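Local coordinates for protein endoglucanase A (Clostridium cellulolyticum, PDB 1EDG) that hydrolyses internal beta-1,4-glucosidic bonds of cellulose as an endoglucanase, using a family 5 glycoside hydrolase catalytic domain, at residues E105-C110 with V117-H122; A150-R155 with L163-M168; D191-I196 with A231-F236; S227-T232 with M289-N294; C257-A262 with T348-G353. All coordinates share one frame; numbering follows the deposited sequence.

Interaction 1: E105-C110 with V117-H122; sequences EVVNYC and VILNTH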
# COMPACT_ATOMS: atom_id res chain seq x y z
N GLU A 105 18.00 -1.16 7.44
CA GLU A 105 18.99 -1.49 6.42
C GLU A 105 18.32 -1.44 5.04
O GLU A 105 18.82 -0.80 4.12
CB GLU A 105 19.53 -2.90 6.68
CG GLU A 105 21.02 -3.09 6.50
CD GLU A 105 21.53 -4.34 7.20
OE1 GLU A 105 21.11 -5.46 6.83
OE2 GLU A 105 22.33 -4.22 8.16
N VAL A 106 17.18 -2.11 4.92
CA VAL A 106 16.42 -2.17 3.67
C VAL A 106 15.86 -0.79 3.30
O VAL A 106 15.83 -0.43 2.12
CB VAL A 106 15.28 -3.22 3.76
CG1 VAL A 106 14.43 -3.20 2.49
CG2 VAL A 106 15.89 -4.60 3.95
N VAL A 107 15.44 -0.02 4.30
CA VAL A 107 14.93 1.34 4.08
C VAL A 107 16.06 2.15 3.44
O VAL A 107 15.86 2.87 2.46
CB VAL A 107 14.49 2.01 5.41
CG1 VAL A 107 14.32 3.51 5.24
CG2 VAL A 107 13.19 1.38 5.90
N ASN A 108 17.27 1.99 3.98
CA ASN A 108 18.43 2.70 3.48
C ASN A 108 18.78 2.36 2.03
O ASN A 108 19.28 3.22 1.31
CB ASN A 108 19.63 2.52 4.41
CG ASN A 108 19.52 3.36 5.66
OD1 ASN A 108 18.67 4.25 5.74
ND2 ASN A 108 20.38 3.11 6.64
N TYR A 109 18.51 1.13 1.61
CA TYR A 109 18.77 0.73 0.22
C TYR A 109 17.98 1.68 -0.69
O TYR A 109 18.50 2.15 -1.71
CB TYR A 109 18.26 -0.69 -0.08
CG TYR A 109 18.97 -1.83 0.60
CD1 TYR A 109 20.22 -1.67 1.20
CD2 TYR A 109 18.38 -3.09 0.63
CE1 TYR A 109 20.86 -2.75 1.82
CE2 TYR A 109 19.01 -4.17 1.24
CZ TYR A 109 20.25 -4.00 1.84
OH TYR A 109 20.84 -5.07 2.46
N CYS A 110 16.73 1.95 -0.31
CA CYS A 110 15.83 2.82 -1.07
C CYS A 110 16.19 4.31 -0.95
O CYS A 110 16.26 5.02 -1.95
CB CYS A 110 14.39 2.59 -0.62
SG CYS A 110 13.86 0.88 -0.64
N VAL A 117 10.02 6.19 0.33
CA VAL A 117 9.70 4.94 1.01
C VAL A 117 8.48 5.08 1.90
O VAL A 117 8.29 6.10 2.56
CB VAL A 117 10.88 4.49 1.91
CG1 VAL A 117 10.53 3.19 2.65
CG2 VAL A 117 12.14 4.30 1.09
N ILE A 118 7.64 4.06 1.90
CA ILE A 118 6.46 4.04 2.76
C ILE A 118 6.65 2.89 3.74
O ILE A 118 6.81 1.74 3.33
CB ILE A 118 5.16 3.79 1.97
CG1 ILE A 118 4.87 4.97 1.03
CG2 ILE A 118 3.99 3.59 2.94
CD1 ILE A 118 3.77 4.69 0.03
N LEU A 119 6.68 3.20 5.03
CA LEU A 119 6.83 2.20 6.10
C LEU A 119 5.48 2.11 6.81
O LEU A 119 4.90 3.14 7.16
CB LEU A 119 7.89 2.66 7.11
CG LEU A 119 9.10 1.82 7.47
CD1 LEU A 119 9.59 2.30 8.81
CD2 LEU A 119 8.78 0.33 7.55
N ASN A 120 4.99 0.90 7.08
CA ASN A 120 3.69 0.76 7.75
C ASN A 120 3.69 -0.33 8.83
O ASN A 120 4.76 -0.75 9.29
CB ASN A 120 2.61 0.40 6.69
CG ASN A 120 2.62 -1.10 6.28
OD1 ASN A 120 3.37 -1.92 6.80
ND2 ASN A 120 1.73 -1.44 5.36
N THR A 121 2.49 -0.63 9.33
CA THR A 121 2.30 -1.77 10.22
C THR A 121 1.40 -2.57 9.27
O THR A 121 0.53 -1.98 8.60
CB THR A 121 1.57 -1.49 11.57
OG1 THR A 121 0.23 -1.05 11.34
CG2 THR A 121 2.34 -0.49 12.40
N HIS A 122 1.63 -3.87 9.15
CA HIS A 122 0.86 -4.67 8.21
C HIS A 122 -0.10 -5.68 8.84
O HIS A 122 -1.19 -5.31 9.27
CB HIS A 122 1.80 -5.33 7.20
CG HIS A 122 1.23 -5.44 5.82
ND1 HIS A 122 0.73 -6.62 5.31
CD2 HIS A 122 1.10 -4.53 4.83
CE1 HIS A 122 0.32 -6.43 4.07
NE2 HIS A 122 0.53 -5.17 3.76

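Interaction 2: A150-R155 with L163-M168; sequences AQIAAR and LIFEGM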
# COMPACT_ATOMS: atom_id res chain seq x y z
N ALA A 150 5.66 5.32 18.40
CA ALA A 150 6.58 6.20 19.11
C ALA A 150 8.00 5.69 18.86
O ALA A 150 8.93 6.48 18.67
CB ALA A 150 6.28 6.20 20.62
N GLN A 151 8.16 4.37 18.84
CA GLN A 151 9.46 3.75 18.60
C GLN A 151 9.93 3.93 17.16
O GLN A 151 11.10 4.25 16.93
CB GLN A 151 9.40 2.27 18.96
CG GLN A 151 9.17 1.99 20.43
CD GLN A 151 8.99 0.52 20.70
OE1 GLN A 151 9.96 -0.23 20.74
NE2 GLN A 151 7.74 0.10 20.86
N ILE A 152 9.04 3.69 16.20
CA ILE A 152 9.40 3.85 14.79
C ILE A 152 9.76 5.31 14.52
O ILE A 152 10.79 5.59 13.90
CB ILE A 152 8.26 3.39 13.86
CG1 ILE A 152 8.00 1.89 14.05
CG2 ILE A 152 8.65 3.65 12.39
CD1 ILE A 152 6.75 1.40 13.37
N ALA A 153 8.96 6.23 15.04
CA ALA A 153 9.22 7.65 14.87
C ALA A 153 10.58 8.05 15.44
O ALA A 153 11.32 8.83 14.83
CB ALA A 153 8.11 8.47 15.51
N ALA A 154 10.93 7.52 16.61
CA ALA A 154 12.21 7.85 17.23
C ALA A 154 13.39 7.32 16.42
O ALA A 154 14.39 8.02 16.26
CB ALA A 154 12.26 7.32 18.66
N ARG A 155 13.28 6.10 15.91
CA ARG A 155 14.36 5.51 15.14
C ARG A 155 14.62 6.24 13.82
O ARG A 155 15.78 6.46 13.46
CB ARG A 155 14.09 4.02 14.87
CG ARG A 155 15.11 3.34 13.95
CD ARG A 155 16.53 3.35 14.54
NE ARG A 155 16.68 2.38 15.62
CZ ARG A 155 17.26 1.19 15.48
NH1 ARG A 155 17.74 0.80 14.30
NH2 ARG A 155 17.34 0.37 16.52
N LEU A 163 10.66 9.79 3.46
CA LEU A 163 10.09 8.69 4.24
C LEU A 163 8.67 9.05 4.69
O LEU A 163 8.45 10.08 5.34
CB LEU A 163 10.98 8.38 5.46
CG LEU A 163 10.51 7.27 6.40
CD1 LEU A 163 10.41 5.95 5.66
CD2 LEU A 163 11.48 7.17 7.58
N ILE A 164 7.72 8.20 4.33
CA ILE A 164 6.30 8.37 4.64
C ILE A 164 5.87 7.25 5.58
O ILE A 164 6.30 6.10 5.41
CB ILE A 164 5.47 8.27 3.33
CG1 ILE A 164 5.95 9.32 2.32
CG2 ILE A 164 3.97 8.41 3.61
CD1 ILE A 164 5.61 8.99 0.88
N PHE A 165 5.03 7.57 6.58
CA PHE A 165 4.55 6.57 7.53
C PHE A 165 3.09 6.25 7.24
O PHE A 165 2.28 7.16 7.08
CB PHE A 165 4.62 7.09 8.97
CG PHE A 165 6.01 7.24 9.51
CD1 PHE A 165 7.09 6.55 8.94
CD2 PHE A 165 6.24 8.05 10.62
CE1 PHE A 165 8.37 6.67 9.48
CE2 PHE A 165 7.52 8.17 11.17
CZ PHE A 165 8.59 7.48 10.59
N GLU A 166 2.76 4.96 7.18
CA GLU A 166 1.40 4.49 6.95
C GLU A 166 1.00 3.77 8.25
O GLU A 166 1.44 2.65 8.50
CB GLU A 166 1.37 3.53 5.76
CG GLU A 166 0.01 2.94 5.43
CD GLU A 166 0.11 1.85 4.38
OE1 GLU A 166 0.86 2.02 3.40
OE2 GLU A 166 -0.56 0.81 4.51
N GLY A 167 0.17 4.42 9.05
CA GLY A 167 -0.22 3.89 10.35
C GLY A 167 -0.70 2.45 10.42
O GLY A 167 -0.21 1.67 11.24
N MET A 168 -1.69 2.12 9.59
CA MET A 168 -2.27 0.78 9.54
C MET A 168 -2.45 0.36 8.09
O MET A 168 -2.54 1.21 7.20
CB MET A 168 -3.64 0.75 10.23
CG MET A 168 -3.58 1.06 11.72
SD MET A 168 -5.21 1.22 12.48
CE MET A 168 -5.64 2.89 11.96

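Interaction 3: D191-I196 with A231-F236; sequences DSINCI and ATNDYF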
# COMPACT_ATOMS: atom_id res chain seq x y z
N ASP A 191 -19.16 0.54 14.36
CA ASP A 191 -18.36 0.67 15.57
C ASP A 191 -16.88 0.60 15.16
O ASP A 191 -16.06 1.41 15.60
CB ASP A 191 -18.68 -0.47 16.55
CG ASP A 191 -17.72 -0.51 17.73
OD1 ASP A 191 -17.67 0.46 18.51
OD2 ASP A 191 -17.01 -1.53 17.89
N SER A 192 -16.56 -0.35 14.28
CA SER A 192 -15.20 -0.54 13.78
C SER A 192 -14.67 0.72 13.07
O SER A 192 -13.56 1.18 13.35
CB SER A 192 -15.16 -1.75 12.84
OG SER A 192 -13.83 -2.18 12.60
N ILE A 193 -15.50 1.31 12.21
CA ILE A 193 -15.14 2.52 11.48
C ILE A 193 -14.79 3.65 12.45
O ILE A 193 -13.82 4.39 12.24
CB ILE A 193 -16.30 2.95 10.54
CG1 ILE A 193 -16.41 1.97 9.37
CG2 ILE A 193 -16.10 4.39 10.06
CD1 ILE A 193 -17.62 2.21 8.47
N ASN A 194 -15.58 3.79 13.51
CA ASN A 194 -15.33 4.82 14.51
C ASN A 194 -14.02 4.53 15.23
O ASN A 194 -13.21 5.44 15.46
CB ASN A 194 -16.50 4.91 15.50
CG ASN A 194 -17.80 5.33 14.83
OD1 ASN A 194 -17.80 6.05 13.83
ND2 ASN A 194 -18.92 4.87 15.38
N CYS A 195 -13.78 3.26 15.55
CA CYS A 195 -12.54 2.86 16.21
C CYS A 195 -11.34 3.15 15.31
O CYS A 195 -10.28 3.56 15.80
CB CYS A 195 -12.59 1.37 16.56
SG CYS A 195 -13.64 0.96 17.98
N ILE A 196 -11.50 2.92 14.01
CA ILE A 196 -10.43 3.18 13.05
C ILE A 196 -10.14 4.68 13.00
O ILE A 196 -8.97 5.09 12.95
CB ILE A 196 -10.78 2.60 11.65
CG1 ILE A 196 -10.78 1.06 11.72
CG2 ILE A 196 -9.81 3.12 10.59
CD1 ILE A 196 -11.32 0.37 10.49
N ALA A 231 -13.06 4.80 2.63
CA ALA A 231 -12.53 6.16 2.66
C ALA A 231 -13.52 7.22 2.19
O ALA A 231 -13.42 8.38 2.59
CB ALA A 231 -11.24 6.24 1.84
N THR A 232 -14.47 6.83 1.35
CA THR A 232 -15.44 7.79 0.83
C THR A 232 -16.76 7.90 1.58
O THR A 232 -17.49 8.88 1.40
CB THR A 232 -15.72 7.55 -0.67
OG1 THR A 232 -16.21 6.22 -0.87
CG2 THR A 232 -14.44 7.75 -1.49
N ASN A 233 -17.08 6.92 2.43
CA ASN A 233 -18.33 6.97 3.18
C ASN A 233 -18.35 8.13 4.17
O ASN A 233 -17.31 8.66 4.57
CB ASN A 233 -18.63 5.63 3.89
CG ASN A 233 -17.79 5.42 5.14
OD1 ASN A 233 -18.09 5.97 6.20
ND2 ASN A 233 -16.73 4.63 5.02
N ASP A 234 -19.56 8.52 4.59
CA ASP A 234 -19.74 9.64 5.50
C ASP A 234 -19.16 9.47 6.90
O ASP A 234 -18.88 10.47 7.56
CB ASP A 234 -21.23 9.99 5.60
CG ASP A 234 -21.82 10.39 4.25
OD1 ASP A 234 -21.17 11.17 3.52
OD2 ASP A 234 -22.94 9.92 3.93
N TYR A 235 -18.98 8.23 7.35
CA TYR A 235 -18.43 7.98 8.68
C TYR A 235 -16.92 8.18 8.78
O TYR A 235 -16.38 8.33 9.88
CB TYR A 235 -18.81 6.58 9.16
CG TYR A 235 -20.29 6.40 9.36
CD1 TYR A 235 -20.96 7.07 10.39
CD2 TYR A 235 -21.04 5.59 8.50
CE1 TYR A 235 -22.34 6.95 10.55
CE2 TYR A 235 -22.42 5.47 8.65
CZ TYR A 235 -23.06 6.15 9.67
OH TYR A 235 -24.42 6.06 9.82
N PHE A 236 -16.22 8.16 7.64
CA PHE A 236 -14.77 8.34 7.64
C PHE A 236 -14.41 9.77 8.04
O PHE A 236 -14.94 10.73 7.49
CB PHE A 236 -14.18 8.04 6.25
CG PHE A 236 -12.68 8.19 6.19
CD1 PHE A 236 -11.84 7.20 6.68
CD2 PHE A 236 -12.11 9.34 5.64
CE1 PHE A 236 -10.45 7.34 6.63
CE2 PHE A 236 -10.71 9.49 5.58
CZ PHE A 236 -9.89 8.50 6.07
O HOH W 1 -17.85 8.40 12.42

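Interaction 4: S227-T232 with M289-N294; sequences SPDGAT and MDNIYN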
# COMPACT_ATOMS: atom_id res chain seq x y z
N SER A 227 -10.54 -0.02 1.83
CA SER A 227 -11.35 -0.04 0.62
C SER A 227 -11.72 1.38 0.18
O SER A 227 -11.66 2.33 0.97
CB SER A 227 -12.62 -0.87 0.82
OG SER A 227 -13.49 -0.27 1.76
N PRO A 228 -12.03 1.57 -1.11
CA PRO A 228 -12.41 2.90 -1.58
C PRO A 228 -13.63 3.40 -0.80
O PRO A 228 -13.67 4.55 -0.36
CB PRO A 228 -12.74 2.66 -3.06
CG PRO A 228 -11.80 1.55 -3.42
CD PRO A 228 -11.93 0.62 -2.24
N ASP A 229 -14.60 2.50 -0.59
CA ASP A 229 -15.81 2.85 0.16
C ASP A 229 -15.51 3.17 1.62
O ASP A 229 -16.21 3.99 2.23
CB ASP A 229 -16.84 1.72 0.08
CG ASP A 229 -17.52 1.65 -1.28
OD1 ASP A 229 -17.60 2.68 -1.98
OD2 ASP A 229 -17.99 0.55 -1.65
N GLY A 230 -14.49 2.54 2.18
CA GLY A 230 -14.11 2.82 3.55
C GLY A 230 -13.60 4.25 3.70
O GLY A 230 -13.71 4.84 4.78
N ALA A 231 -13.06 4.80 2.63
CA ALA A 231 -12.53 6.16 2.66
C ALA A 231 -13.52 7.22 2.19
O ALA A 231 -13.42 8.38 2.59
CB ALA A 231 -11.24 6.24 1.84
N THR A 232 -14.47 6.83 1.35
CA THR A 232 -15.44 7.79 0.83
C THR A 232 -16.76 7.90 1.58
O THR A 232 -17.49 8.88 1.40
CB THR A 232 -15.72 7.55 -0.67
OG1 THR A 232 -16.21 6.22 -0.87
CG2 THR A 232 -14.44 7.75 -1.49
N MET A 289 -12.47 5.13 -8.88
CA MET A 289 -11.56 6.24 -9.15
C MET A 289 -12.33 7.55 -9.23
O MET A 289 -11.84 8.59 -8.78
CB MET A 289 -10.77 6.00 -10.43
CG MET A 289 -9.85 4.80 -10.33
SD MET A 289 -8.68 4.73 -11.67
CE MET A 289 -7.80 3.16 -11.28
N ASP A 290 -13.53 7.51 -9.80
CA ASP A 290 -14.36 8.70 -9.91
C ASP A 290 -14.80 9.14 -8.51
O ASP A 290 -14.82 10.33 -8.21
CB ASP A 290 -15.58 8.46 -10.80
CG ASP A 290 -15.22 8.49 -12.29
OD1 ASP A 290 -14.24 9.16 -12.66
OD2 ASP A 290 -15.94 7.84 -13.07
N ASN A 291 -15.13 8.17 -7.66
CA ASN A 291 -15.52 8.48 -6.28
C ASN A 291 -14.36 9.18 -5.58
O ASN A 291 -14.56 10.19 -4.88
CB ASN A 291 -15.87 7.20 -5.51
CG ASN A 291 -17.19 6.60 -5.95
OD1 ASN A 291 -17.94 7.23 -6.70
ND2 ASN A 291 -17.48 5.39 -5.49
N ILE A 292 -13.16 8.65 -5.77
CA ILE A 292 -11.96 9.22 -5.16
C ILE A 292 -11.68 10.62 -5.70
O ILE A 292 -11.34 11.53 -4.93
CB ILE A 292 -10.74 8.29 -5.39
CG1 ILE A 292 -10.92 7.00 -4.59
CG2 ILE A 292 -9.45 9.00 -4.99
CD1 ILE A 292 -9.88 5.94 -4.91
N TYR A 293 -11.84 10.80 -7.01
CA TYR A 293 -11.60 12.10 -7.63
C TYR A 293 -12.56 13.15 -7.07
O TYR A 293 -12.14 14.23 -6.64
CB TYR A 293 -11.78 12.01 -9.15
CG TYR A 293 -11.63 13.35 -9.85
CD1 TYR A 293 -10.39 13.96 -9.94
CD2 TYR A 293 -12.74 14.00 -10.40
CE1 TYR A 293 -10.23 15.20 -10.56
CE2 TYR A 293 -12.59 15.23 -11.03
CZ TYR A 293 -11.34 15.83 -11.11
OH TYR A 293 -11.17 17.06 -11.70
N ASN A 294 -13.84 12.83 -7.08
CA ASN A 294 -14.87 13.75 -6.60
C ASN A 294 -14.75 14.11 -5.13
O ASN A 294 -14.90 15.27 -4.75
CB ASN A 294 -16.26 13.18 -6.88
CG ASN A 294 -16.55 13.07 -8.36
OD1 ASN A 294 -16.06 13.87 -9.17
ND2 ASN A 294 -17.34 12.07 -8.74
O HOH W 2 -15.82 4.66 -3.31
O HOH W 3 -19.70 3.36 -4.08

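Interaction 5: C257-A262 with T348-G353; sequences CPWNFA and TGELFG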
# COMPACT_ATOMS: atom_id res chain seq x y z
N CYS A 257 -9.61 -4.25 -8.33
CA CYS A 257 -10.93 -4.25 -8.98
C CYS A 257 -10.89 -4.38 -10.50
O CYS A 257 -10.12 -3.69 -11.17
CB CYS A 257 -11.67 -2.96 -8.61
SG CYS A 257 -11.69 -2.59 -6.84
N PRO A 258 -11.73 -5.27 -11.08
CA PRO A 258 -12.69 -6.14 -10.39
C PRO A 258 -11.97 -7.37 -9.83
O PRO A 258 -11.10 -7.94 -10.49
CB PRO A 258 -13.68 -6.51 -11.50
CG PRO A 258 -12.80 -6.58 -12.70
CD PRO A 258 -11.90 -5.37 -12.55
N TRP A 259 -12.36 -7.79 -8.63
CA TRP A 259 -11.74 -8.93 -7.95
C TRP A 259 -11.74 -10.28 -8.69
O TRP A 259 -10.75 -11.00 -8.64
CB TRP A 259 -12.33 -9.11 -6.55
CG TRP A 259 -11.68 -10.23 -5.76
CD1 TRP A 259 -12.23 -11.43 -5.44
CD2 TRP A 259 -10.35 -10.24 -5.24
NE1 TRP A 259 -11.33 -12.20 -4.75
CE2 TRP A 259 -10.16 -11.49 -4.61
CE3 TRP A 259 -9.29 -9.33 -5.24
CZ2 TRP A 259 -8.96 -11.85 -3.98
CZ3 TRP A 259 -8.09 -9.68 -4.62
CH2 TRP A 259 -7.94 -10.93 -4.00
N ASN A 260 -12.85 -10.62 -9.35
CA ASN A 260 -12.94 -11.90 -10.05
C ASN A 260 -11.88 -12.06 -11.13
O ASN A 260 -11.53 -13.17 -11.51
CB ASN A 260 -14.34 -12.12 -10.64
CG ASN A 260 -14.63 -11.22 -11.82
OD1 ASN A 260 -14.12 -10.10 -11.92
ND2 ASN A 260 -15.45 -11.71 -12.74
N PHE A 261 -11.38 -10.93 -11.64
CA PHE A 261 -10.34 -10.94 -12.65
C PHE A 261 -8.96 -10.72 -12.01
O PHE A 261 -8.02 -11.48 -12.25
CB PHE A 261 -10.58 -9.84 -13.69
CG PHE A 261 -9.41 -9.59 -14.60
CD1 PHE A 261 -9.12 -10.48 -15.62
CD2 PHE A 261 -8.56 -8.52 -14.37
CE1 PHE A 261 -7.98 -10.31 -16.41
CE2 PHE A 261 -7.42 -8.33 -15.16
CZ PHE A 261 -7.13 -9.24 -16.18
N ALA A 262 -8.86 -9.67 -11.20
CA ALA A 262 -7.61 -9.31 -10.56
C ALA A 262 -7.06 -10.25 -9.49
O ALA A 262 -5.83 -10.41 -9.39
CB ALA A 262 -7.71 -7.89 -10.01
N THR A 348 1.25 -21.83 -7.69
CA THR A 348 0.27 -22.10 -6.66
C THR A 348 0.11 -20.87 -5.78
O THR A 348 1.05 -20.08 -5.63
CB THR A 348 0.72 -23.30 -5.79
OG1 THR A 348 0.85 -24.46 -6.62
CG2 THR A 348 -0.30 -23.59 -4.69
N GLY A 349 -1.07 -20.70 -5.19
CA GLY A 349 -1.33 -19.55 -4.34
C GLY A 349 -1.61 -18.32 -5.18
O GLY A 349 -2.04 -18.43 -6.33
N GLU A 350 -1.39 -17.14 -4.60
CA GLU A 350 -1.63 -15.90 -5.33
C GLU A 350 -0.40 -15.51 -6.14
O GLU A 350 0.62 -15.09 -5.58
CB GLU A 350 -2.02 -14.78 -4.37
CG GLU A 350 -3.33 -15.05 -3.65
CD GLU A 350 -3.89 -13.82 -2.97
OE1 GLU A 350 -3.20 -13.26 -2.10
OE2 GLU A 350 -5.03 -13.42 -3.33
N LEU A 351 -0.50 -15.68 -7.46
CA LEU A 351 0.60 -15.36 -8.36
C LEU A 351 0.75 -13.86 -8.66
O LEU A 351 0.37 -13.39 -9.74
CB LEU A 351 0.48 -16.13 -9.69
CG LEU A 351 0.63 -17.66 -9.76
CD1 LEU A 351 1.65 -18.15 -8.74
CD2 LEU A 351 -0.70 -18.32 -9.53
N PHE A 352 1.27 -13.13 -7.68
CA PHE A 352 1.51 -11.69 -7.83
C PHE A 352 3.00 -11.46 -7.98
O PHE A 352 3.55 -10.46 -7.53
CB PHE A 352 0.99 -10.91 -6.61
CG PHE A 352 -0.49 -10.65 -6.62
CD1 PHE A 352 -1.06 -9.80 -7.56
CD2 PHE A 352 -1.32 -11.26 -5.68
CE1 PHE A 352 -2.42 -9.54 -7.56
CE2 PHE A 352 -2.69 -11.01 -5.68
CZ PHE A 352 -3.23 -10.15 -6.62
N GLY A 353 3.69 -12.43 -8.58
CA GLY A 353 5.11 -12.28 -8.78
C GLY A 353 5.36 -11.56 -10.10
O GLY A 353 4.77 -11.93 -11.12

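Interaction 1: E105-C110 with V117-H122
Cys110 and Val117 make the tight end of this contact. The CG2 methyl of Val117 presses on Cys110 CB at 3.3 Å, closer than carbons usually come, and it is the CB methylene of the cysteine, not its sulfur, that takes this pressure. In Val117 the other methyl, CG1, lies anti to the backbone N (chi1 179°), which leaves CG2 beside that N and on the helix side of the strand. One turn back, Val107 offers its carbonyl O to the same CG2 methyl at 4.2 Å. Helix 97-111 and strand 116-120 follow each other directly in a beta/alpha (TIM) barrel, and here they run nearly antiparallel: the segment axes come within 9.5 Å, their directions 159° apart. Farther along, toward the C-terminal end of the strand, the fit relaxes. Val107 CG2 meets Leu119 CG at 4.4 Å, and the small area buried across the segments comes from these few aliphatic groups; no hydrogen bond crosses. Strand 77-80 adds to the packing, with Val78 against Cys110 and Ile80 against Val117. The helix turns its polar residues to the outer side: Glu105 is exposed and salt-bridged to Arg102, while Asn108 bonds to the hydroxyl of Tyr159 and Tyr109 to Arg102.

Interaction 2: A150-R155 with L163-M168
Phe165 reaches out from its strand to the helix and touches two consecutive residues there. Its CE2 carbon comes 4.1 Å from Ala153 CA, with the Ala153 CB methyl slightly farther from that same carbon at 4.4 Å. On the other side of the ring, CE1 meets the CG2 branch methyl of Ile152 at 4.2 Å. Both partners approach the ring obliquely. Phe165 gets there with CG anti to its carbonyl carbon (chi1 -70°), which swings the ring out to the helix. All three residues are buried, and the contact is wholly apolar, without a hydrogen bond between the segments.

The next shell fixes the ring and the helix. Arg217 makes a cation-pi interaction with Phe165, and Phe203 of helix 187-209 and Leu219 of the next strand pack against it. Ile152 also lies on Leu119 and Trp84, while the Ala153 carbonyl takes a hydrogen bond from Asn214, a residue that itself touches Phe165. From the strand's other face Glu166 projects the opposite way and pairs with Arg79. An outward-pointing aromatic residue filling the seam between strand 163-166 and the preceding helix 138-155, with a charged pair on the inner face, places the contact in the shell between strands and helices of a TIM barrel.

Interaction 3: D191-I196 with A231-F236
The Tyr235 ring takes no part in the direct touch with Ile193: a water lies at its edge, in the ring plane, and it is the CB at the base of the ring that the isoleucine meets. The second flat group, Phe236, has Ala231 CA over one face, 4.1 Å above the plane and offset toward the rim, so this ring folds back on its own segment.

Ile193 brings its CG2 branch 3.6 Å from Tyr235 CB, the two side chains crossing at about a right angle. CG2 stands anti to the backbone N of Ile193, while the other branch runs out the other way until CD1 is 4.3 Å from Asn233 ND2. That amide belongs to a type I turn from Asn233 to Phe236, which leaves the end of helix 228-232. Its OD1 accepts weakly from Tyr235 N at 2.7 Å, as in an Asx turn, and also weakly from Phe236 N; its ND2 is given to the Asp229 carbonyl. The Asn233 side chain thus ties the turn back to the short helix before it.

Beside the apolar touch, a water donates to Asn194 OD1 at 2.7 Å and to Tyr235 O at 2.9 Å. The same carbonyl also accepts directly from Asn197 ND2, just beyond the segment on helix 187-209. Between the two segments themselves the link is both branches of Ile193 and one shared water, while the polar end of Asn233 is turned to its own segment and to Asp229.

Interaction 4: S227-T232 with M289-N294
Thr232 and Asn291 face each other across the gap between helix 228-232 and helix 279-297. The threonine's CG2 methyl points at the second helix and comes 4.2 Å from the Asn291 carbonyl O and 4.3 Å from its CB. That orientation follows from chi1 59°: OG1 sits between the backbone N and the carbonyl carbon, which puts CG2 anti to the carbonyl carbon, facing helix 279-297. Thr232 OG1 lies 3.1 Å from Pro228 O, an oxygen that already takes the N-H groups of Ala231 and Thr232.

Asp229 starts off away from the second helix, yet its carboxylate bends round toward Asn291. Asp229 OD1 and Asn291 ND2 stay 4.4 Å apart, too far for a direct bond, and two waters fill the distance. The first accepts from Asn291 ND2 at 2.8 Å, donates to Asp229 OD1 at 3.0 Å, and meets Thr232 OG1 as well. The second also donates to Asp229 OD1, but its link to ND2 is weak. The short helix is set at its start by Ser227, an N-cap whose OG accepts from Gly230 N.

Pro228 packs on Phe288 of the longer helix, while Ala231 on Val251 and Ile292 on Val253 seat the two helices on strand 249-254 of the TIM barrel. Within the two segments, the closest direct approach is that of the threonine methyl. Water relays the polarity of the Asn291 N-H to the carboxylate, so this surface contact is joined by a bridge and not by a direct hydrogen bond.

Interaction 5: C257-A262 with T348-G353
Trp259 and Glu350 meet where two barrel loops come together: residues 257-262 follow strand 249-254 and residues 348-353 follow strand 336-339, at the C-terminal ends of the strands, the end of a TIM barrel where active sites lie. The polar-on-aromatic touches come first. Glu350 OE2 lies at the edge of the indole, near its plane, 3.9 Å from Trp259 CH2; the side chains cross at about a right angle, with ring and carboxylate planes 59° apart. An oxygen facing the C-H rim in this way is consistent with weak electrostatic attraction. Trp259 gets its reach from CG standing anti to the backbone N (chi1 -177°).

The second touch pairs a backbone oxygen with a ring: Ala262 O is 3.8 Å from Phe352 CZ, approaching obliquely. Phe352 also meets Trp340 edge to face and lies against Tyr256, so aromatic neighbours hold its ring.

Backbone bonds shape both sides. Leu351 centres an inverse gamma turn, closed by a weak bond from Phe352 N to Glu350 O. Across from it, beyond a cis peptide bond leading into Pro258, Ala262 N donates to Pro258 O at 2.9 Å.

Interactions 1 and 2 are the buried pair: each sets a helix on its following strand, and strands 116-120 and 163-166 are neighbours in the barrel, so the two touch, with a probable hydrogen bond from Thr121 to Gly167. Neither has a hydrogen bond between its segments; apolar packing dominates. Interactions 3 and 4 sit nearer the surface and share Ala231 and Thr232 of helix 228-232, the one on its exit and the other along its side; both rely on bridging water. Met168 of interaction 2 packs on Ile196 of interaction 3. Interaction 5, partly buried, joins a short helix and a loop that follow barrel strands through oxygen-to-ring touches, and its centre lies about 30 Å from that of interaction 2.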